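Local coordinates for protein LC-Est1C (PDB 3WYD) that probably hydrolyses carboxylic ester bonds as the C-terminal esterase domain, of alpha/beta hydrolase fold, of a metagenome-derived enzyme, at residues Ala127-Ala141 against Gly148-His161. Numbering follows the deposited sequence.
Sequences AMNHPDVFAALAPVA and GMANIAHIPQLVVH
L137 and V140 pair with Q157 and V160 in two parallel strands, 136-140 and 157-161, whose axes approach to 4.7 Å. Four backbone bonds join them. L137 N donates to P156 O at 3.1 Å, and L137 O accepts L158 N at 2.9 Å. P139 O takes V160 N, and V160 O takes A141 N. P139 has no N-H to give L158 O, which lies 3.0 Å from A138 CA in a CA-H...O contact.

In the turn before strand 157-161, H154 NE2 donates to P131 O at 2.8 Å. The oxygen lies near the ring plane but the N-H is bent, at 149°.

Apolar side chains add to this. I155 CG2 packs on A136 CA and, at 3.7 Å, on L137 CG. M128, extended beyond CG, brings CE to G148 C, and within 3.6 Å of M149 SD. I152 CG2 faces M128 CA.

A141 CA sits over one face of the H161 ring, 3.7 Å from its centroid; H161 ND1 is hydrogen-bonded to S173 OG and NE2 to V168 O. This neighbouring pair of parallel strands belongs to the central sheet of the alpha/beta hydrolase fold, and H161 touches the probable S117-H197-D165 triad.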
loop_
_atom_site.group_PDB
_atom_site.type_symbol
_atom_site.label_atom_id
_atom_site.label_comp_id
_atom_site.label_asym_id
_atom_site.label_seq_id
_atom_site.Cartn_x
_atom_site.Cartn_y
_atom_site.Cartn_z
ATOM N N ALA A 127 -14.495 -4.645 -3.952
ATOM C CA ALA A 127 -15.501 -5.521 -4.500
ATOM C C ALA A 127 -16.094 -6.426 -3.406
ATOM O O ALA A 127 -17.286 -6.702 -3.403
ATOM C CB ALA A 127 -14.893 -6.359 -5.642
ATOM N N MET A 128 -15.261 -6.913 -2.491
ATOM C CA MET A 128 -15.830 -7.773 -1.421
ATOM C C MET A 128 -16.820 -7.029 -0.550
ATOM O O MET A 128 -17.789 -7.607 -0.059
ATOM C CB MET A 128 -14.743 -8.354 -0.560
ATOM C CG MET A 128 -13.878 -9.389 -1.315
ATOM S SD MET A 128 -12.483 -9.941 -0.347
ATOM C CE MET A 128 -11.813 -11.136 -1.482
ATOM N N ASN A 129 -16.565 -5.753 -0.355
ATOM C CA ASN A 129 -17.512 -4.925 0.409
ATOM C C ASN A 129 -18.757 -4.441 -0.334
ATOM O O ASN A 129 -19.766 -4.010 0.265
ATOM C CB ASN A 129 -16.778 -3.756 1.015
ATOM C CG ASN A 129 -15.947 -4.179 2.219
ATOM O OD1 ASN A 129 -16.270 -5.159 2.908
ATOM N ND2 ASN A 129 -14.873 -3.459 2.467
ATOM N N HIS A 130 -18.663 -4.509 -1.651
ATOM C CA HIS A 130 -19.721 -4.052 -2.537
ATOM C C HIS A 130 -19.848 -5.056 -3.636
ATOM O O HIS A 130 -19.653 -4.743 -4.817
ATOM C CB HIS A 130 -19.373 -2.674 -3.131
ATOM C CG HIS A 130 -19.274 -1.623 -2.098
ATOM N ND1 HIS A 130 -18.099 -1.319 -1.462
ATOM C CD2 HIS A 130 -20.242 -0.923 -1.465
ATOM C CE1 HIS A 130 -18.332 -0.418 -0.519
ATOM N NE2 HIS A 130 -19.621 -0.150 -0.521
ATOM N N PRO A 131 -20.323 -6.255 -3.289
ATOM C CA PRO A 131 -20.283 -7.393 -4.185
ATOM C C PRO A 131 -21.263 -7.306 -5.348
ATOM O O PRO A 131 -21.197 -8.108 -6.287
ATOM C CB PRO A 131 -20.595 -8.564 -3.253
ATOM C CG PRO A 131 -21.392 -7.963 -2.155
ATOM C CD PRO A 131 -20.723 -6.652 -1.930
ATOM N N ASP A 132 -22.241 -6.404 -5.253
ATOM C CA ASP A 132 -23.319 -6.369 -6.225
ATOM C C ASP A 132 -23.127 -5.327 -7.324
ATOM O O ASP A 132 -23.954 -5.186 -8.213
ATOM C CB ASP A 132 -24.646 -6.138 -5.474
ATOM C CG ASP A 132 -24.883 -7.209 -4.415
ATOM O OD1 ASP A 132 -24.536 -8.371 -4.724
ATOM O OD2 ASP A 132 -25.352 -6.880 -3.295
ATOM N N VAL A 133 -22.001 -4.613 -7.289
ATOM C CA VAL A 133 -21.799 -3.475 -8.195
ATOM C C VAL A 133 -21.040 -3.845 -9.465
ATOM O O VAL A 133 -21.424 -3.444 -10.569
ATOM C CB VAL A 133 -20.986 -2.370 -7.501
ATOM C CG1 VAL A 133 -20.596 -1.268 -8.536
ATOM C CG2 VAL A 133 -21.784 -1.722 -6.351
ATOM N N PHE A 134 -19.983 -4.642 -9.318
ATOM C CA PHE A 134 -19.004 -4.782 -10.389
ATOM C C PHE A 134 -19.258 -5.968 -11.275
ATOM O O PHE A 134 -19.638 -7.055 -10.808
ATOM C CB PHE A 134 -17.589 -4.869 -9.807
ATOM C CG PHE A 134 -17.196 -3.640 -9.065
ATOM C CD1 PHE A 134 -16.830 -2.486 -9.753
ATOM C CD2 PHE A 134 -17.237 -3.605 -7.677
ATOM C CE1 PHE A 134 -16.559 -1.318 -9.032
ATOM C CE2 PHE A 134 -17.039 -2.427 -6.966
ATOM C CZ PHE A 134 -16.660 -1.282 -7.644
ATOM N N ALA A 135 -19.104 -5.758 -12.568
ATOM C CA ALA A 135 -19.362 -6.823 -13.544
ATOM C C ALA A 135 -18.209 -7.815 -13.614
ATOM O O ALA A 135 -18.415 -9.032 -13.781
ATOM C CB ALA A 135 -19.644 -6.218 -14.920
ATOM N N ALA A 136 -16.990 -7.312 -13.503
ATOM C CA ALA A 136 -15.799 -8.154 -13.541
ATOM C C ALA A 136 -14.642 -7.350 -12.953
ATOM O O ALA A 136 -14.714 -6.100 -12.830
ATOM C CB ALA A 136 -15.491 -8.524 -14.980
ATOM N N LEU A 137 -13.603 -8.068 -12.527
ATOM C CA LEU A 137 -12.478 -7.446 -11.820
ATOM C C LEU A 137 -11.162 -7.881 -12.426
ATOM O O LEU A 137 -11.051 -9.004 -12.929
ATOM C CB LEU A 137 -12.447 -7.868 -10.345
ATOM C CG LEU A 137 -13.741 -7.640 -9.566
ATOM C CD1 LEU A 137 -13.625 -8.393 -8.229
ATOM C CD2 LEU A 137 -13.989 -6.173 -9.322
ATOM N N ALA A 138 -10.114 -7.054 -12.316
ATOM C CA ALA A 138 -8.770 -7.462 -12.758
ATOM C C ALA A 138 -7.706 -6.895 -11.804
ATOM O O ALA A 138 -7.057 -5.869 -12.094
ATOM C CB ALA A 138 -8.523 -7.013 -14.214
ATOM N N PRO A 139 -7.485 -7.570 -10.671
ATOM C CA PRO A 139 -6.363 -7.154 -9.804
ATOM C C PRO A 139 -4.997 -7.581 -10.327
ATOM O O PRO A 139 -4.784 -8.772 -10.707
ATOM C CB PRO A 139 -6.675 -7.840 -8.466
ATOM C CG PRO A 139 -7.499 -9.044 -8.876
ATOM C CD PRO A 139 -8.265 -8.684 -10.112
ATOM N N VAL A 140 -4.062 -6.632 -10.311
ATOM C CA VAL A 140 -2.711 -6.859 -10.842
ATOM C C VAL A 140 -1.671 -6.659 -9.727
ATOM O O VAL A 140 -1.612 -5.580 -9.130
ATOM C CB VAL A 140 -2.435 -5.874 -12.005
ATOM C CG1 VAL A 140 -1.027 -6.108 -12.567
ATOM C CG2 VAL A 140 -3.502 -6.088 -13.127
ATOM N N ALA A 141 -0.887 -7.704 -9.447
ATOM C CA ALA A 141 0.181 -7.667 -8.436
ATOM C C ALA A 141 -0.360 -7.231 -7.081
ATOM O O ALA A 141 0.268 -6.483 -6.328
ATOM C CB ALA A 141 1.390 -6.795 -8.920
ATOM N N GLY A 148 -12.606 -14.083 1.774
ATOM C CA GLY A 148 -13.653 -13.261 1.184
ATOM C C GLY A 148 -13.991 -13.602 -0.260
ATOM O O GLY A 148 -14.838 -12.967 -0.874
ATOM N N MET A 149 -13.285 -14.560 -0.837
ATOM C CA MET A 149 -13.510 -14.877 -2.244
ATOM C C MET A 149 -14.911 -15.481 -2.479
ATOM O O MET A 149 -15.508 -15.308 -3.564
ATOM C CB MET A 149 -12.384 -15.776 -2.767
ATOM C CG MET A 149 -10.982 -15.042 -2.756
ATOM S SD MET A 149 -10.860 -13.671 -3.868
ATOM C CE MET A 149 -10.883 -14.537 -5.425
ATOM N N ALA A 150 -15.506 -16.152 -1.478
ATOM C CA ALA A 150 -16.839 -16.682 -1.690
ATOM C C ALA A 150 -17.908 -15.588 -1.983
ATOM O O ALA A 150 -18.820 -15.778 -2.805
ATOM C CB ALA A 150 -17.260 -17.500 -0.430
ATOM N N ASN A 151 -17.658 -14.413 -1.381
ATOM C CA ASN A 151 -18.501 -13.209 -1.480
ATOM C C ASN A 151 -18.618 -12.712 -2.916
ATOM O O ASN A 151 -19.624 -12.091 -3.274
ATOM C CB ASN A 151 -17.890 -12.018 -0.663
ATOM C CG ASN A 151 -18.079 -12.160 0.834
ATOM O OD1 ASN A 151 -18.507 -13.205 1.316
ATOM N ND2 ASN A 151 -17.747 -11.101 1.581
ATOM N N ILE A 152 -17.579 -12.979 -3.704
ATOM C CA ILE A 152 -17.450 -12.421 -5.064
ATOM C C ILE A 152 -17.299 -13.539 -6.101
ATOM O O ILE A 152 -16.834 -13.310 -7.218
ATOM C CB ILE A 152 -16.261 -11.393 -5.175
ATOM C CG1 ILE A 152 -14.940 -12.036 -4.740
ATOM C CG2 ILE A 152 -16.566 -10.180 -4.317
ATOM C CD1 ILE A 152 -13.706 -11.117 -5.025
ATOM N N ALA A 153 -17.724 -14.753 -5.746
ATOM C CA ALA A 153 -17.606 -15.880 -6.676
ATOM C C ALA A 153 -18.436 -15.732 -7.941
ATOM O O ALA A 153 -18.154 -16.386 -8.934
ATOM C CB ALA A 153 -17.944 -17.193 -5.957
ATOM N N HIS A 154 -19.477 -14.888 -7.894
ATOM C CA HIS A 154 -20.246 -14.599 -9.082
ATOM C C HIS A 154 -19.629 -13.548 -9.996
ATOM O O HIS A 154 -20.190 -13.249 -11.044
ATOM C CB HIS A 154 -21.623 -14.093 -8.637
ATOM C CG HIS A 154 -21.560 -12.836 -7.832
ATOM N ND1 HIS A 154 -21.055 -12.799 -6.550
ATOM C CD2 HIS A 154 -21.893 -11.559 -8.146
ATOM C CE1 HIS A 154 -21.090 -11.555 -6.102
ATOM N NE2 HIS A 154 -21.600 -10.785 -7.052
ATOM N N ILE A 155 -18.494 -12.972 -9.589
ATOM C CA ILE A 155 -17.833 -11.929 -10.394
ATOM C C ILE A 155 -16.620 -12.520 -11.114
ATOM O O ILE A 155 -15.674 -12.956 -10.455
ATOM C CB ILE A 155 -17.362 -10.765 -9.505
ATOM C CG1 ILE A 155 -18.558 -10.246 -8.663
ATOM C CG2 ILE A 155 -16.764 -9.636 -10.374
ATOM C CD1 ILE A 155 -18.146 -9.146 -7.703
ATOM N N PRO A 156 -16.646 -12.545 -12.451
ATOM C CA PRO A 156 -15.484 -13.121 -13.176
ATOM C C PRO A 156 -14.238 -12.248 -12.970
ATOM O O PRO A 156 -14.311 -11.004 -13.064
ATOM C CB PRO A 156 -15.920 -13.094 -14.646
ATOM C CG PRO A 156 -17.416 -13.048 -14.594
ATOM C CD PRO A 156 -17.769 -12.228 -13.328
ATOM N N GLN A 157 -13.110 -12.905 -12.724
ATOM C CA GLN A 157 -11.916 -12.206 -12.322
ATOM C C GLN A 157 -10.762 -12.612 -13.226
ATOM O O GLN A 157 -10.547 -13.808 -13.481
ATOM C CB GLN A 157 -11.586 -12.571 -10.884
ATOM C CG GLN A 157 -12.616 -11.930 -9.918
ATOM C CD GLN A 157 -12.599 -12.549 -8.533
ATOM O OE1 GLN A 157 -11.563 -12.611 -7.885
ATOM N NE2 GLN A 157 -13.729 -13.143 -8.135
ATOM N N LEU A 158 -9.995 -11.631 -13.692
ATOM C CA LEU A 158 -8.699 -11.829 -14.302
ATOM C C LEU A 158 -7.620 -11.378 -13.340
ATOM O O LEU A 158 -7.645 -10.223 -12.896
ATOM C CB LEU A 158 -8.621 -10.953 -15.567
ATOM C CG LEU A 158 -7.231 -10.986 -16.227
ATOM C CD1 LEU A 158 -7.058 -12.334 -16.950
ATOM C CD2 LEU A 158 -7.071 -9.884 -17.239
ATOM N N VAL A 159 -6.749 -12.294 -12.950
ATOM C CA VAL A 159 -5.731 -12.015 -11.957
ATOM C C VAL A 159 -4.375 -12.058 -12.652
ATOM O O VAL A 159 -4.111 -12.982 -13.377
ATOM C CB VAL A 159 -5.746 -13.057 -10.839
ATOM C CG1 VAL A 159 -4.653 -12.756 -9.788
ATOM C CG2 VAL A 159 -7.137 -13.068 -10.149
ATOM N N VAL A 160 -3.539 -11.038 -12.425
ATOM C CA VAL A 160 -2.190 -10.978 -13.049
ATOM C C VAL A 160 -1.147 -10.827 -11.973
ATOM O O VAL A 160 -1.334 -10.037 -11.029
ATOM C CB VAL A 160 -2.095 -9.797 -13.993
ATOM C CG1 VAL A 160 -0.683 -9.672 -14.563
ATOM C CG2 VAL A 160 -3.113 -9.904 -15.110
ATOM N N HIS A 161 -0.089 -11.650 -12.008
ATOM C CA HIS A 161 0.994 -11.451 -11.040
ATOM C C HIS A 161 2.266 -11.970 -11.641
ATOM O O HIS A 161 2.249 -12.994 -12.325
ATOM C CB HIS A 161 0.720 -12.221 -9.717
ATOM C CG HIS A 161 1.240 -11.549 -8.480
ATOM N ND1 HIS A 161 0.396 -11.105 -7.484
ATOM C CD2 HIS A 161 2.495 -11.210 -8.095
ATOM C CE1 HIS A 161 1.112 -10.587 -6.497
ATOM N NE2 HIS A 161 2.386 -10.582 -6.870
HETATM O O HOH W 1 -20.702 -10.169 -12.211
#